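Local coordinates for protein purine nucleosidase, (IunH-1) (PDB 3T8J) that belongs to the nucleosidase family of alpha/beta proteins, forms an assembly of four chains, and holds a sodium ion near the ends of strands of its central sheet, at residues D7-E12 / A120-T125; T32-N37 / L124-L129; S136-I141 / A178-T183; I191-T196 / I295-F300; H220-S225 / N232-P237. One frame throughout, in Å; residues are numbered along the deposited sequence. Where two conformers were deposited one is given.

Overall arrangement
Contact 1 lies near the middle of the chain, with contact 2 beside it, their centres about 6 Å apart. They share Leu124 and Thr125 and lie at the ends of the neighbouring parallel strands 3-8 and 27-33. Contact 3 follows along the chain and belongs to the same sheet; its centre is about 16 Å from that of contact 2, and Leu127 packs against its apolar cluster. Contacts 4 and 5, about 13 Å apart between centres, lie on the other side of the chain's centre from contact 2. Contact 5 is nested within the loop that contact 4 closes. Val195 links these two, and Glu12 touches Tyr221, so contact 5 adjoins the segment that supplies Asp9 to the sodium.

Contact 1 of 5, residues D7-E12 / A120-T125; sequences DCDTAE and AISPLT. With NA (sodium ion), chain B.
Asp9 and Ser122 share a sodium ion and hold the two loops together through it. OD2 of Asp9 binds the sodium at 2.3 Å and OG of Ser122 at 2.5 Å, while the carbonyl O of Ile121 adds a third protein ligand at 2.3 Å. A water and Asp14 OD1 are further ligands. Asp9 OD2 and Ser122 OG approach to 2.9 Å because both face the metal, not through a hydrogen bond: the serine donates its proton to Asp7 O at 2.7 Å, OG standing 29° off the plane of that carbonyl. Asp9 N in turn donates a bent bond to Ser122 OG (3.0 Å, 136°). The serine oxygen is thus gripped by metal, acceptor and donor together, which fixes its rotation.

With CG of Asp9 lodged between backbone N and carbonyl carbon (chi1 57°), the carboxylate folds back toward 120-125 and crosses the Pro123 ring at about a right angle. Its other oxygen, OD1, accepts from Asn37 N, so each oxygen has its own task. One shell further out, a water donates to Asp7 OD2 at 2.6 Å and to Pro123 O at 2.7 Å, while Asp7 OD1 is bonded to Thr32.

Asp7 and Asp9 open the aspartate-rich motif, Asp-X-Asp-X-X-X-Asp-Asp, that marks nucleosidases of this family. The cluster lies where the adjacent parallel strands 3-8 and 116-120 end, between helix 12-23, which supplies Asp14, and helix 163-167, whose Phe163 and Val167 pack on Asp9 and Pro123.

Contact 2 of 5, residues T32-N37 / L124-L129; sequences TIVEGN and LTNLAL
Glu35 reaches Thr125 by a folded path: its CG sits between the backbone N and the carbonyl carbon (chi1 83°), and a second bend at chi2 carries the carboxylate across the threonine at about a right angle. Thr125 answers by holding OG1 beside its own backbone N, where it lies 2.7 Å from Glu35 OE2. The hydroxyl has a single proton and two carboxylates within reach, Glu35 and Asp168, and the structure does not settle which receives it.

Beneath this pair, CG2 of Val34 leans on CB of Thr125 at 3.8 Å, and CB of Val34 lies 3.6 Å from ND2 of Asn126. That amide makes the more definite link. ND2 donates to Ile33 O at 3.0 Å along a nearly straight N-H (165°). The carbonyl oxygen lies in the plane of the amide, yet the donor stands well above the carbonyl plane, 71° out of it. Asn126 ND2 also serves Asp7 OD1, and its OD1 accepts from Ala64 N; these bonds fix which way round the buried amide sits.

The first turn of helix 125-133 is thereby fastened to the end of strand 27-33 and, through Asp7, to neighbouring strand 3-8. Ala101 and Ile105 of helix 101-111 pack on Asn126, helix 169-177 meets Leu124, Leu127 and Ala128, and Leu129 touches Leu129 of a second subunit.

Contact 3 of 5, residues S136-I141 / A178-T183; sequences SIVKKI and AGFDIT
Ala178 begins the contact, its CB resting 3.9 Å from CG2 of Val138, a methyl that also lies near the alanine carbonyl. At Gly179 the chain leaves the preceding helix with a positive phi of 106°, and its carbonyl O comes to 3.2 Å from Val138 CG1. A water lies 2.8 Å from Gly179 O and, more distantly, 3.3 Å from Val138 O, between the two carbonyls.

Phe180 and Val138 share most of the packing. CG2 of Val138 stands over the middle of the Phe180 ring, 3.9 Å from the centroid and 10° off the normal, a CH-pi contact. The two valine methyls divide the work: CG1, anti to the backbone N (chi1 166°), goes to Gly179, and CG2 goes to the ring. Towards the far end of the ring, CG1 of Ile137 approaches CZ at 4.1 Å, and CD1 of Ile141 comes obliquely to CE1 at 4.2 Å.

At Asp181 a second water enters. The backbone N donates to it at 3.0 Å, and it lies close to Ile141 O, while the carboxylate makes a salt bridge with Lys143.

This apolar cluster joins the short helix 137-140 to the turn between helix 169-177 and strand 182-185. Leu127 and Tyr131 of helix 125-133 close in on Phe180, Val138 and Ala178, and Val144 of the adjacent parallel strand 141-147 packs on Phe180.

Contact 4 of 5, residues I191-T196 / I295-F300; sequences INYPVT and INKKSF
The Tyr193 ring is sandwiched. Over one face stands CG1 of Ile295, 3.5 Å from the ring centroid and almost on the normal, in a close CH-pi contact; on the opposite face lies CB of Asn192, 3.8 Å above the plane and displaced toward the rim. CB of Lys297 approaches CD1 obliquely at 4.0 Å. At the far end of the ring the phenol OH accepts from Ile295 N, a long but straight bond of 3.2 Å (168°). The same isoleucine therefore holds the tyrosine twice, by its side chain over the face and by its backbone at the hydroxyl. Placing CG1 of Ile295 between backbone N and carbonyl carbon (chi1 77°) is what directs it onto the ring.

Lys297 runs past the tyrosine in the opposite direction, fully extended beyond CG. Its NZ donates to Pro194 O at 2.7 Å, approaching almost in line with the C=O bond (158°), and passes CG2 of Thr196 at 3.7 Å. The ammonium group also makes a salt bridge with Glu199, so its charge is answered in the first turn of helix 197-204. Asn296 is the N-cap of the helix that Lys297 begins: its OD1 accepts from Ser299 N at 3.0 Å.

The contact fastens the loop between helices 187-190 and 197-204 to the junction of strand 289-295 with helix 297-308. Ile240 and Ile244 of helix 237-246 pack on Ile295, and Ile240 and Ala243 pack on Phe300.

Contact 5 of 5, residues H220-S225 / N232-P237; sequences HYRQYS and NGHPHP
NH1 of Arg222 is held by two acceptors, His234 ND1 at 2.9 Å and the carbonyl O of Val195. The imidazole nitrogen lies in the guanidinium plane, at its edge, but the arginine N-H arrives tilted from the plane of the ring; the two flat groups stand nearly perpendicular, 82° apart. An extended chain, anti to the backbone N from the outset (chi1 -177°), carries the guanidinium from helix 209-227 along the loop, where CA of Gly233 covers one of its faces, 3.6 Å from NH1. NH2 pairs with Asp197, and Trp200 adds a cation-pi contact.

One turn away, Ser225 OG donates to Tyr221 O (2.9 Å) and lies over the tyrosine ring. Its oxygen also meets CD of Pro235 at 3.5 Å, while CG of the same proline touches Tyr221 OH at 3.5 Å.

At the edge of the Tyr221 ring, CE2 comes 3.5 Å from Pro235 O, a buried carbonyl with no polar partner in the model. The loop is therefore held at one end by a shared arginine, which ties it to the helix and to 191-196, and at the other by proline-aromatic packing that leaves one carbonyl unsatisfied.

Contact 1 of 5, residues D7-E12 / A120-T125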
# COMPACT_ATOMS: atom_id res chain seq x y z
N ASP A 7 -4.94 3.65 31.34
CA ASP A 7 -4.00 2.83 30.55
C ASP A 7 -2.80 3.70 30.18
O ASP A 7 -2.95 4.72 29.50
CB ASP A 7 -4.72 2.28 29.31
CG ASP A 7 -3.89 1.25 28.54
OD1 ASP A 7 -3.65 0.11 29.02
OD2 ASP A 7 -3.43 1.58 27.41
N CYS A 8 -1.63 3.27 30.66
CA CYS A 8 -0.41 4.09 30.73
C CYS A 8 0.83 3.43 30.07
O CYS A 8 1.19 2.30 30.41
CB CYS A 8 -0.03 4.34 32.20
SG CYS A 8 -1.24 5.25 33.12
N ASP A 9 1.50 4.18 29.19
CA ASP A 9 2.90 3.92 28.79
C ASP A 9 3.76 4.87 29.62
O ASP A 9 4.25 5.88 29.16
CB ASP A 9 3.15 4.05 27.27
CG ASP A 9 2.78 5.42 26.65
OD1 ASP A 9 3.41 5.79 25.63
OD2 ASP A 9 1.83 6.11 27.11
N THR A 10 3.84 4.54 30.91
CA THR A 10 3.95 5.56 31.97
C THR A 10 5.14 6.50 31.88
O THR A 10 6.28 6.08 32.08
CB THR A 10 4.04 4.87 33.35
OG1 THR A 10 3.21 3.69 33.40
CG2 THR A 10 3.65 5.86 34.46
N ALA A 11 4.87 7.77 31.60
CA ALA A 11 5.84 8.85 31.66
C ALA A 11 5.19 10.01 32.46
O ALA A 11 4.15 9.83 33.13
CB ALA A 11 6.26 9.27 30.23
N GLU A 12 5.79 11.20 32.43
CA GLU A 12 5.35 12.30 33.29
C GLU A 12 3.84 12.64 33.24
O GLU A 12 3.20 12.74 34.28
CB GLU A 12 6.22 13.55 33.05
CG GLU A 12 5.99 14.33 31.72
CD GLU A 12 6.18 13.50 30.45
OE1 GLU A 12 7.37 13.23 30.11
OE2 GLU A 12 5.16 13.13 29.80
N ALA A 120 -7.75 6.19 27.80
CA ALA A 120 -6.80 5.67 26.82
C ALA A 120 -5.85 6.79 26.44
O ALA A 120 -6.00 7.43 25.38
CB ALA A 120 -7.55 5.14 25.58
N ILE A 121 -4.84 7.00 27.29
CA ILE A 121 -3.83 8.05 27.07
C ILE A 121 -2.51 7.51 26.51
O ILE A 121 -1.48 8.17 26.60
CB ILE A 121 -3.59 8.90 28.35
CG1 ILE A 121 -3.34 8.03 29.59
CG2 ILE A 121 -4.81 9.81 28.61
CD1 ILE A 121 -2.75 8.80 30.81
N SER A 122 -2.56 6.33 25.93
CA SER A 122 -1.40 5.57 25.47
C SER A 122 -1.72 4.79 24.20
O SER A 122 -2.90 4.76 23.76
CB SER A 122 -0.98 4.61 26.60
OG SER A 122 -0.89 5.31 27.85
N PRO A 123 -0.75 4.09 23.62
CA PRO A 123 -1.08 3.17 22.51
C PRO A 123 -2.22 2.18 22.90
O PRO A 123 -2.35 1.82 24.06
CB PRO A 123 0.25 2.47 22.22
CG PRO A 123 1.28 3.48 22.64
CD PRO A 123 0.70 4.07 23.88
N LEU A 124 -3.03 1.77 21.93
CA LEU A 124 -4.31 1.14 22.20
C LEU A 124 -4.31 -0.41 22.25
O LEU A 124 -5.35 -1.08 22.26
CB LEU A 124 -5.34 1.68 21.20
CG LEU A 124 -5.74 3.15 21.39
CD1 LEU A 124 -6.48 3.72 20.14
CD2 LEU A 124 -6.63 3.37 22.59
N THR A 125 -3.12 -0.98 22.35
CA THR A 125 -2.94 -2.43 22.27
C THR A 125 -3.76 -3.22 23.30
O THR A 125 -4.32 -4.25 22.96
CB THR A 125 -1.42 -2.79 22.33
OG1 THR A 125 -0.70 -1.89 21.48
CG2 THR A 125 -1.21 -4.23 21.88
NA NA B . 0.24 7.52 27.94
O HOH W 1 -3.73 -0.08 25.40
O HOH W 2 -4.51 3.72 25.95
O HOH W 3 1.72 9.33 27.74

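Contact 2 of 5, residues T32-N37 / L124-L129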
# COMPACT_ATOMS: atom_id res chain seq x y z
N THR A 32 -3.43 -0.01 33.91
CA THR A 32 -2.98 -1.02 32.94
C THR A 32 -1.76 -0.43 32.21
O THR A 32 -1.70 0.80 32.01
CB THR A 32 -4.12 -1.43 31.97
OG1 THR A 32 -4.70 -0.28 31.35
CG2 THR A 32 -5.21 -2.24 32.74
N ILE A 33 -0.76 -1.26 31.90
CA ILE A 33 0.50 -0.79 31.29
C ILE A 33 0.65 -1.32 29.88
O ILE A 33 0.43 -2.51 29.64
CB ILE A 33 1.73 -1.23 32.13
CG1 ILE A 33 1.54 -0.90 33.62
CG2 ILE A 33 3.03 -0.56 31.59
CD1 ILE A 33 1.47 0.60 33.92
N VAL A 34 1.08 -0.44 28.98
CA VAL A 34 1.23 -0.77 27.56
C VAL A 34 2.59 -0.24 27.04
O VAL A 34 3.09 0.76 27.57
CB VAL A 34 0.04 -0.21 26.74
CG1 VAL A 34 0.07 1.33 26.69
CG2 VAL A 34 -0.01 -0.81 25.30
N GLU A 35 3.11 -0.86 26.00
CA GLU A 35 4.33 -0.36 25.33
C GLU A 35 4.13 1.08 24.86
O GLU A 35 3.00 1.48 24.48
CB GLU A 35 4.73 -1.27 24.15
CG GLU A 35 4.01 -1.02 22.83
CD GLU A 35 2.59 -1.57 22.74
OE1 GLU A 35 2.22 -2.44 23.55
OE2 GLU A 35 1.86 -1.14 21.79
N GLY A 36 5.21 1.84 24.81
CA GLY A 36 5.18 3.18 24.23
C GLY A 36 6.40 4.01 24.60
O GLY A 36 7.48 3.76 24.12
N ASN A 37 6.16 5.04 25.39
CA ASN A 37 7.13 6.11 25.63
C ASN A 37 8.53 5.64 26.03
O ASN A 37 9.52 6.16 25.51
CB ASN A 37 6.65 7.01 26.76
CG ASN A 37 5.54 7.98 26.35
OD1 ASN A 37 5.52 8.49 25.23
ND2 ASN A 37 4.66 8.27 27.29
N LEU A 124 -3.03 1.77 21.93
CA LEU A 124 -4.31 1.14 22.20
C LEU A 124 -4.31 -0.41 22.25
O LEU A 124 -5.35 -1.08 22.26
CB LEU A 124 -5.34 1.68 21.20
CG LEU A 124 -5.74 3.15 21.39
CD1 LEU A 124 -6.48 3.72 20.14
CD2 LEU A 124 -6.63 3.37 22.59
N THR A 125 -3.12 -0.98 22.35
CA THR A 125 -2.94 -2.43 22.27
C THR A 125 -3.76 -3.22 23.30
O THR A 125 -4.32 -4.25 22.96
CB THR A 125 -1.42 -2.79 22.33
OG1 THR A 125 -0.70 -1.89 21.48
CG2 THR A 125 -1.21 -4.23 21.88
N ASN A 126 -3.78 -2.79 24.57
CA ASN A 126 -4.50 -3.54 25.60
C ASN A 126 -6.00 -3.52 25.37
O ASN A 126 -6.67 -4.53 25.56
CB ASN A 126 -4.21 -3.03 27.01
CG ASN A 126 -2.81 -3.33 27.46
OD1 ASN A 126 -2.24 -4.33 27.07
ND2 ASN A 126 -2.26 -2.46 28.32
N LEU A 127 -6.54 -2.34 25.00
CA LEU A 127 -8.00 -2.25 24.76
C LEU A 127 -8.37 -3.08 23.55
O LEU A 127 -9.45 -3.72 23.53
CB LEU A 127 -8.45 -0.79 24.63
CG LEU A 127 -9.96 -0.55 24.45
CD1 LEU A 127 -10.71 -1.06 25.66
CD2 LEU A 127 -10.22 0.94 24.25
N ALA A 128 -7.56 -3.06 22.49
CA ALA A 128 -7.81 -3.89 21.32
C ALA A 128 -7.81 -5.37 21.67
O ALA A 128 -8.71 -6.10 21.24
CB ALA A 128 -6.79 -3.60 20.20
N LEU A 129 -6.81 -5.84 22.42
CA LEU A 129 -6.75 -7.25 22.81
C LEU A 129 -7.96 -7.66 23.67
O LEU A 129 -8.52 -8.73 23.47
CB LEU A 129 -5.41 -7.56 23.50
CG LEU A 129 -5.05 -9.05 23.65
CD1 LEU A 129 -5.31 -9.84 22.37
CD2 LEU A 129 -3.59 -9.19 24.07

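Contact 3 of 5, residues S136-I141 / A178-T183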
# COMPACT_ATOMS: atom_id res chain seq x y z
N SER A 136 -18.24 -7.92 23.79
CA SER A 136 -19.29 -7.33 24.64
C SER A 136 -18.83 -6.14 25.46
O SER A 136 -19.64 -5.37 25.99
CB SER A 136 -19.96 -8.39 25.54
OG SER A 136 -19.16 -8.76 26.63
N ILE A 137 -17.51 -5.92 25.56
CA ILE A 137 -17.03 -4.77 26.32
C ILE A 137 -17.40 -3.44 25.68
O ILE A 137 -17.34 -2.40 26.32
CB ILE A 137 -15.48 -4.81 26.63
CG1 ILE A 137 -14.62 -4.65 25.37
CG2 ILE A 137 -15.11 -6.09 27.38
CD1 ILE A 137 -13.11 -4.52 25.67
N VAL A 138 -17.81 -3.44 24.41
CA VAL A 138 -18.21 -2.20 23.75
C VAL A 138 -19.46 -1.58 24.42
O VAL A 138 -19.53 -0.36 24.57
CB VAL A 138 -18.45 -2.42 22.26
CG1 VAL A 138 -19.18 -1.23 21.65
CG2 VAL A 138 -17.15 -2.67 21.52
N LYS A 139 -20.39 -2.40 24.85
CA LYS A 139 -21.52 -1.88 25.63
C LYS A 139 -21.18 -1.70 27.10
O LYS A 139 -21.64 -0.73 27.74
CB LYS A 139 -22.77 -2.73 25.49
CG LYS A 139 -23.94 -2.08 26.27
CD LYS A 139 -25.27 -2.51 25.84
CE LYS A 139 -26.31 -2.01 26.82
NZ LYS A 139 -27.68 -2.36 26.36
N LYS A 140 -20.40 -2.62 27.66
CA LYS A 140 -20.11 -2.60 29.11
C LYS A 140 -19.24 -1.41 29.53
O LYS A 140 -19.37 -0.91 30.65
CB LYS A 140 -19.47 -3.91 29.57
CG LYS A 140 -20.40 -5.09 29.43
CD LYS A 140 -19.73 -6.41 29.62
CE LYS A 140 -20.74 -7.55 29.40
NZ LYS A 140 -20.08 -8.88 29.47
N ILE A 141 -18.36 -0.96 28.64
CA ILE A 141 -17.62 0.27 28.88
C ILE A 141 -18.46 1.47 28.42
O ILE A 141 -18.85 1.58 27.23
CB ILE A 141 -16.24 0.22 28.19
CG1 ILE A 141 -15.38 -0.87 28.84
CG2 ILE A 141 -15.60 1.62 28.16
CD1 ILE A 141 -14.08 -1.21 28.08
N ALA A 178 -14.79 -0.71 16.44
CA ALA A 178 -15.53 -1.63 17.34
C ALA A 178 -16.93 -1.16 17.72
O ALA A 178 -17.80 -1.99 18.01
CB ALA A 178 -14.72 -1.90 18.61
N GLY A 179 -17.12 0.15 17.80
CA GLY A 179 -18.40 0.77 18.24
C GLY A 179 -18.41 1.37 19.64
O GLY A 179 -19.46 1.61 20.21
N PHE A 180 -17.23 1.63 20.22
CA PHE A 180 -17.15 2.31 21.51
C PHE A 180 -17.63 3.76 21.39
O PHE A 180 -17.54 4.37 20.31
CB PHE A 180 -15.67 2.39 21.95
CG PHE A 180 -15.03 1.06 22.36
CD1 PHE A 180 -15.32 0.49 23.59
CD2 PHE A 180 -14.09 0.43 21.53
CE1 PHE A 180 -14.74 -0.70 23.96
CE2 PHE A 180 -13.49 -0.76 21.94
CZ PHE A 180 -13.81 -1.31 23.14
N ASP A 181 -18.06 4.34 22.51
CA ASP A 181 -18.38 5.77 22.61
C ASP A 181 -17.07 6.50 22.88
O ASP A 181 -16.61 6.47 24.02
CB ASP A 181 -19.39 5.98 23.74
CG ASP A 181 -19.85 7.43 23.88
OD1 ASP A 181 -19.21 8.32 23.28
OD2 ASP A 181 -20.86 7.69 24.61
N ILE A 182 -16.49 7.10 21.85
CA ILE A 182 -15.15 7.70 21.88
C ILE A 182 -15.22 9.21 21.82
O ILE A 182 -15.89 9.76 20.92
CB ILE A 182 -14.31 7.22 20.68
CG1 ILE A 182 -13.98 5.73 20.80
CG2 ILE A 182 -13.00 8.05 20.55
CD1 ILE A 182 -13.39 5.12 19.51
N THR A 183 -14.51 9.88 22.73
CA THR A 183 -14.18 11.29 22.61
C THR A 183 -12.65 11.35 22.51
O THR A 183 -11.97 10.78 23.34
CB THR A 183 -14.73 12.14 23.78
OG1 THR A 183 -16.17 12.18 23.68
CG2 THR A 183 -14.19 13.56 23.70
O HOH W 4 -20.95 1.83 22.56
O HOH W 5 -18.26 2.23 24.65

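Contact 4 of 5, residues I191-T196 / I295-F300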
# COMPACT_ATOMS: atom_id res chain seq x y z
N ILE A 191 -1.33 21.13 21.45
CA ILE A 191 -0.11 21.96 21.33
C ILE A 191 -0.39 23.45 21.24
O ILE A 191 0.52 24.26 21.37
CB ILE A 191 0.83 21.54 20.15
CG1 ILE A 191 0.13 21.68 18.79
CG2 ILE A 191 1.38 20.14 20.40
CD1 ILE A 191 1.01 21.26 17.59
N ASN A 192 -1.66 23.83 21.04
CA ASN A 192 -2.05 25.25 21.10
C ASN A 192 -2.12 25.82 22.52
O ASN A 192 -2.32 27.03 22.69
CB ASN A 192 -3.41 25.45 20.41
CG ASN A 192 -3.40 25.08 18.94
OD1 ASN A 192 -2.37 25.20 18.26
ND2 ASN A 192 -4.55 24.63 18.43
N TYR A 193 -1.96 24.97 23.54
CA TYR A 193 -2.17 25.33 24.94
C TYR A 193 -0.99 24.91 25.82
O TYR A 193 -1.20 24.23 26.83
CB TYR A 193 -3.46 24.68 25.43
CG TYR A 193 -4.65 24.97 24.55
CD1 TYR A 193 -5.33 26.20 24.62
CD2 TYR A 193 -5.11 24.04 23.62
CE1 TYR A 193 -6.43 26.48 23.80
CE2 TYR A 193 -6.22 24.32 22.79
CZ TYR A 193 -6.85 25.54 22.89
OH TYR A 193 -7.95 25.82 22.09
N PRO A 194 0.25 25.31 25.46
CA PRO A 194 1.39 24.96 26.29
C PRO A 194 1.42 25.71 27.61
O PRO A 194 0.82 26.79 27.73
CB PRO A 194 2.58 25.39 25.45
CG PRO A 194 2.07 26.59 24.72
CD PRO A 194 0.62 26.22 24.37
N VAL A 195 2.15 25.15 28.57
CA VAL A 195 2.51 25.84 29.80
C VAL A 195 3.62 26.86 29.50
O VAL A 195 4.76 26.49 29.18
CB VAL A 195 2.98 24.84 30.86
CG1 VAL A 195 3.45 25.58 32.14
CG2 VAL A 195 1.86 23.79 31.16
N THR A 196 3.27 28.14 29.61
CA THR A 196 4.14 29.26 29.23
C THR A 196 5.23 29.49 30.26
O THR A 196 5.16 28.98 31.38
CB THR A 196 3.34 30.57 29.10
OG1 THR A 196 2.80 30.93 30.37
CG2 THR A 196 2.22 30.44 28.06
N ILE A 295 -10.14 24.13 23.66
CA ILE A 295 -10.33 24.09 25.12
C ILE A 295 -10.28 25.51 25.71
O ILE A 295 -9.85 26.46 25.05
CB ILE A 295 -9.30 23.17 25.86
CG1 ILE A 295 -7.93 23.84 26.01
CG2 ILE A 295 -9.15 21.81 25.16
CD1 ILE A 295 -7.05 23.19 27.01
N ASN A 296 -10.75 25.61 26.94
CA ASN A 296 -10.59 26.80 27.78
C ASN A 296 -9.31 26.64 28.59
O ASN A 296 -9.27 25.88 29.56
CB ASN A 296 -11.82 26.96 28.69
CG ASN A 296 -11.79 28.25 29.50
OD1 ASN A 296 -10.75 28.67 30.01
ND2 ASN A 296 -12.95 28.89 29.62
N LYS A 297 -8.24 27.35 28.18
CA LYS A 297 -6.94 27.20 28.83
C LYS A 297 -6.98 27.59 30.30
O LYS A 297 -6.36 26.92 31.14
CB LYS A 297 -5.85 28.03 28.14
CG LYS A 297 -4.45 27.52 28.54
CD LYS A 297 -3.31 28.45 28.28
CE LYS A 297 -2.07 27.81 28.91
NZ LYS A 297 -0.87 28.62 28.78
N LYS A 298 -7.69 28.66 30.61
CA LYS A 298 -7.77 29.16 31.98
C LYS A 298 -8.37 28.10 32.89
O LYS A 298 -7.84 27.83 33.97
CB LYS A 298 -8.60 30.45 32.03
CG LYS A 298 -8.79 31.00 33.44
CD LYS A 298 -9.41 32.38 33.40
CE LYS A 298 -9.73 32.91 34.79
NZ LYS A 298 -10.41 34.23 34.76
N SER A 299 -9.47 27.49 32.45
CA SER A 299 -10.13 26.45 33.23
C SER A 299 -9.21 25.24 33.43
O SER A 299 -9.18 24.67 34.53
CB SER A 299 -11.44 26.01 32.57
OG SER A 299 -12.38 27.06 32.58
N PHE A 300 -8.48 24.85 32.39
CA PHE A 300 -7.56 23.73 32.50
C PHE A 300 -6.46 24.02 33.53
O PHE A 300 -6.21 23.20 34.41
CB PHE A 300 -6.93 23.39 31.14
CG PHE A 300 -5.79 22.44 31.26
CD1 PHE A 300 -5.97 21.16 31.75
CD2 PHE A 300 -4.51 22.83 30.93
CE1 PHE A 300 -4.92 20.28 31.90
CE2 PHE A 300 -3.44 21.97 31.08
CZ PHE A 300 -3.64 20.69 31.57

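Contact 5 of 5, residues H220-S225 / N232-P237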
# COMPACT_ATOMS: atom_id res chain seq x y z
N HIS A 220 13.00 17.84 31.78
CA HIS A 220 13.60 17.25 30.56
C HIS A 220 12.64 17.39 29.38
O HIS A 220 13.05 17.80 28.30
CB HIS A 220 13.99 15.77 30.79
CG HIS A 220 14.57 15.09 29.58
ND1 HIS A 220 15.88 14.67 29.51
CD2 HIS A 220 13.99 14.73 28.41
CE1 HIS A 220 16.10 14.12 28.33
NE2 HIS A 220 14.97 14.14 27.64
N TYR A 221 11.37 17.03 29.60
CA TYR A 221 10.33 17.11 28.57
C TYR A 221 10.13 18.53 28.06
O TYR A 221 9.97 18.75 26.86
CB TYR A 221 9.02 16.60 29.17
CG TYR A 221 7.83 16.45 28.24
CD1 TYR A 221 7.91 15.69 27.10
CD2 TYR A 221 6.58 17.01 28.58
CE1 TYR A 221 6.78 15.49 26.28
CE2 TYR A 221 5.46 16.80 27.77
CZ TYR A 221 5.58 16.06 26.63
OH TYR A 221 4.47 15.84 25.82
N ARG A 222 10.16 19.50 28.97
CA ARG A 222 10.04 20.91 28.58
C ARG A 222 11.20 21.37 27.68
O ARG A 222 11.00 22.03 26.64
CB ARG A 222 9.93 21.78 29.82
CG ARG A 222 9.72 23.26 29.55
CD ARG A 222 9.60 24.06 30.85
NE ARG A 222 9.29 25.47 30.58
CZ ARG A 222 8.06 25.95 30.34
NH1 ARG A 222 7.00 25.15 30.33
NH2 ARG A 222 7.89 27.24 30.09
N GLN A 223 12.43 21.03 28.06
CA GLN A 223 13.58 21.38 27.23
C GLN A 223 13.46 20.78 25.83
O GLN A 223 13.72 21.46 24.83
CB GLN A 223 14.91 20.92 27.89
CG GLN A 223 16.18 21.51 27.28
CD GLN A 223 16.63 20.87 25.95
OE1 GLN A 223 16.36 19.70 25.66
NE2 GLN A 223 17.34 21.65 25.15
N TYR A 224 13.05 19.51 25.74
CA TYR A 224 12.98 18.84 24.46
C TYR A 224 11.85 19.44 23.64
O TYR A 224 12.00 19.71 22.44
CB TYR A 224 12.73 17.34 24.64
CG TYR A 224 12.67 16.59 23.34
CD1 TYR A 224 13.80 16.00 22.80
CD2 TYR A 224 11.47 16.48 22.64
CE1 TYR A 224 13.76 15.34 21.60
CE2 TYR A 224 11.42 15.82 21.43
CZ TYR A 224 12.55 15.24 20.92
OH TYR A 224 12.51 14.56 19.72
N SER A 225 10.70 19.63 24.28
CA SER A 225 9.53 20.13 23.55
C SER A 225 9.78 21.50 22.93
O SER A 225 9.35 21.80 21.80
CB SER A 225 8.32 20.20 24.48
OG SER A 225 7.91 18.89 24.88
N ASN A 232 6.13 26.50 22.58
CA ASN A 232 6.48 27.57 23.51
C ASN A 232 6.19 27.16 24.96
O ASN A 232 5.25 27.63 25.61
CB ASN A 232 5.80 28.88 23.10
CG ASN A 232 6.40 29.48 21.82
OD1 ASN A 232 7.62 29.42 21.59
ND2 ASN A 232 5.55 30.07 20.99
N GLY A 233 7.04 26.27 25.47
CA GLY A 233 6.94 25.70 26.80
C GLY A 233 6.86 24.18 26.70
O GLY A 233 7.68 23.55 26.02
N HIS A 234 5.91 23.58 27.40
CA HIS A 234 5.67 22.15 27.26
C HIS A 234 4.16 21.90 27.18
O HIS A 234 3.36 22.69 27.70
CB HIS A 234 6.30 21.31 28.38
CG HIS A 234 5.70 21.50 29.73
ND1 HIS A 234 6.21 22.36 30.67
CD2 HIS A 234 4.65 20.88 30.32
CE1 HIS A 234 5.49 22.28 31.78
NE2 HIS A 234 4.53 21.39 31.59
N PRO A 235 3.79 20.82 26.50
CA PRO A 235 2.37 20.50 26.39
C PRO A 235 1.90 19.51 27.46
O PRO A 235 2.71 18.88 28.14
CB PRO A 235 2.31 19.86 25.01
CG PRO A 235 3.58 19.10 24.91
CD PRO A 235 4.61 19.94 25.63
N HIS A 236 0.57 19.38 27.58
CA HIS A 236 -0.09 18.47 28.53
C HIS A 236 -1.11 17.59 27.77
O HIS A 236 -2.32 17.69 28.01
CB HIS A 236 -0.80 19.27 29.63
CG HIS A 236 0.06 19.59 30.82
ND1 HIS A 236 0.69 18.62 31.57
CD2 HIS A 236 0.30 20.77 31.46
CE1 HIS A 236 1.31 19.18 32.59
NE2 HIS A 236 1.10 20.49 32.54
N PRO A 237 -0.63 16.73 26.86
CA PRO A 237 -1.57 15.95 26.06
C PRO A 237 -2.51 15.09 26.91
O PRO A 237 -3.75 15.09 26.70
CB PRO A 237 -0.66 15.09 25.17
CG PRO A 237 0.65 15.03 25.88
CD PRO A 237 0.77 16.37 26.59